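Local coordinates for putative permease protein, ABC transporter (Porphyromonas gingivalis, PDB 3IS6), which is a putative ABC transporter permease, represented here by its MacB-like periplasmic core domain, and probably takes part in transport across the membrane, at residues A[69-74]-A[126-131]. Sequence-based numbering, arbitrary orientation. Where two conformers were deposited one is given.
Sequences ILEDNK and GKRLRP
A bend at chi2 (-66°) in E71 and another at chi3 (-59°) in R128 bring carboxylate and guanidinium together where the β-hairpin of strands 54-70 and 74-83 turns. Here, in the MacB-like periplasmic core domain, strand 128-131 runs antiparallel to the end of strand 54-70 and on its other edge pairs with strand 140-146. R128 grips the carboxylate side-on. R128 NH2 lies 3.0 Å from E71 OE1, meets the syn lone pair of that oxygen and makes a nearly straight bond (173°), while R128 NE reaches E71 OE2 at 3.2 Å with a more bent bond. E71 OE2 also accepts the backbone N of R128 at 2.8 Å, from the same face of the carboxylate plane as NE. Three donors of one residue thus fix the rotation of the carboxylate, and E71 N returns a bond to R128 O, tying the turn to the strand by backbone as well as side chain. D72 continues the turn and meets the guanidinium edge of R130 in a salt bridge whose D72 OD1 to R130 NH1 distance, 2.5 Å, is short enough for its exact geometry to be doubtful. R130 NE donates to R138 O and R130 NH2 to D137 O. L70 and L129, a non-hydrogen-bonded pair, put their methyls on the buried face of the sheet, L70 CD1 lying 4.0 Å from L129 CD2; L129 also packs on C110, I112 and M120. I69 and R130 form the hydrogen-bonded pair: I69 N donates to R130 O at 2.9 Å, and R130 N to I69 O at 3.1 Å.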
# COMPACT_ATOMS: atom_id res chain seq x y z
N ILE A 69 -3.12 4.39 -18.90
CA ILE A 69 -3.89 4.86 -19.96
C ILE A 69 -4.19 6.37 -19.78
O ILE A 69 -4.65 6.76 -18.74
CB ILE A 69 -5.20 4.06 -20.13
CG1 ILE A 69 -4.87 2.59 -20.36
CG2 ILE A 69 -6.02 4.63 -21.30
CD1 ILE A 69 -6.09 1.68 -20.43
N LEU A 70 -3.97 7.16 -20.80
CA LEU A 70 -4.17 8.59 -20.71
C LEU A 70 -5.51 8.96 -21.31
O LEU A 70 -5.77 8.65 -22.41
CB LEU A 70 -3.09 9.31 -21.47
CG LEU A 70 -3.14 10.82 -21.53
CD1 LEU A 70 -2.98 11.44 -20.21
CD2 LEU A 70 -2.15 11.32 -22.51
N GLU A 71 -6.38 9.57 -20.53
CA GLU A 71 -7.65 10.07 -21.04
C GLU A 71 -8.42 8.99 -21.79
O GLU A 71 -8.97 9.23 -22.81
CB GLU A 71 -7.47 11.30 -21.90
CG GLU A 71 -7.05 12.56 -21.15
CD GLU A 71 -8.09 13.09 -20.16
OE1 GLU A 71 -9.26 12.82 -20.32
OE2 GLU A 71 -7.74 13.78 -19.21
N ASP A 72 -8.38 7.78 -21.27
CA ASP A 72 -9.16 6.69 -21.76
C ASP A 72 -8.81 6.26 -23.16
O ASP A 72 -9.58 5.59 -23.75
CB ASP A 72 -10.65 7.03 -21.71
CG ASP A 72 -11.15 7.30 -20.31
OD1 ASP A 72 -11.06 6.43 -19.48
OD2 ASP A 72 -11.64 8.37 -20.03
N ASN A 73 -7.67 6.62 -23.67
CA ASN A 73 -7.29 6.21 -25.01
C ASN A 73 -5.97 5.45 -25.13
O ASN A 73 -5.96 4.27 -25.18
CB ASN A 73 -7.30 7.41 -25.94
CG ASN A 73 -7.10 7.06 -27.40
OD1 ASN A 73 -7.12 5.92 -27.78
ND2 ASN A 73 -6.91 8.06 -28.19
N LYS A 74 -4.89 6.18 -25.21
CA LYS A 74 -3.58 5.62 -25.42
C LYS A 74 -2.89 5.13 -24.15
O LYS A 74 -3.01 5.71 -23.14
CB LYS A 74 -2.69 6.60 -26.18
CG LYS A 74 -3.28 6.98 -27.49
CD LYS A 74 -2.39 7.78 -28.35
CE LYS A 74 -3.00 7.96 -29.71
NZ LYS A 74 -2.35 8.99 -30.47
N GLY A 126 -2.93 18.77 -16.35
CA GLY A 126 -4.32 18.64 -16.04
C GLY A 126 -5.00 17.43 -16.62
O GLY A 126 -6.08 17.13 -16.26
N LYS A 127 -4.34 16.70 -17.47
CA LYS A 127 -4.90 15.48 -18.01
C LYS A 127 -4.94 14.33 -16.99
O LYS A 127 -4.29 14.36 -15.98
CB LYS A 127 -4.18 15.08 -19.28
CG LYS A 127 -4.53 15.92 -20.45
CD LYS A 127 -3.74 15.57 -21.66
CE LYS A 127 -4.48 15.84 -22.94
NZ LYS A 127 -3.71 15.60 -24.12
N ARG A 128 -5.72 13.33 -17.28
CA ARG A 128 -5.97 12.27 -16.33
C ARG A 128 -5.44 10.89 -16.78
O ARG A 128 -5.61 10.52 -17.90
CB ARG A 128 -7.45 12.19 -16.01
CG ARG A 128 -8.00 13.41 -15.31
CD ARG A 128 -9.50 13.52 -15.45
NE ARG A 128 -9.92 13.59 -16.84
CZ ARG A 128 -11.06 14.11 -17.28
NH1 ARG A 128 -11.94 14.60 -16.44
NH2 ARG A 128 -11.32 14.11 -18.56
N LEU A 129 -4.81 10.21 -15.85
CA LEU A 129 -4.16 8.92 -16.04
C LEU A 129 -4.78 7.86 -15.14
O LEU A 129 -5.11 8.14 -14.04
CB LEU A 129 -2.69 9.01 -15.64
CG LEU A 129 -1.64 9.60 -16.55
CD1 LEU A 129 -0.36 9.72 -15.89
CD2 LEU A 129 -1.50 8.76 -17.71
N ARG A 130 -4.90 6.65 -15.61
CA ARG A 130 -5.22 5.54 -14.73
C ARG A 130 -4.56 4.24 -15.15
O ARG A 130 -4.16 4.09 -16.25
CB ARG A 130 -6.70 5.40 -14.55
CG ARG A 130 -7.40 4.84 -15.67
CD ARG A 130 -8.84 4.61 -15.33
NE ARG A 130 -9.55 5.82 -15.02
CZ ARG A 130 -10.26 6.49 -15.90
NH1 ARG A 130 -10.30 6.05 -17.12
NH2 ARG A 130 -10.89 7.59 -15.57
N PRO A 131 -4.44 3.31 -14.24
CA PRO A 131 -3.76 2.07 -14.55
C PRO A 131 -4.52 1.39 -15.63
O PRO A 131 -5.70 1.44 -15.68
CB PRO A 131 -3.86 1.29 -13.25
CG PRO A 131 -4.08 2.24 -12.27
CD PRO A 131 -4.88 3.31 -12.85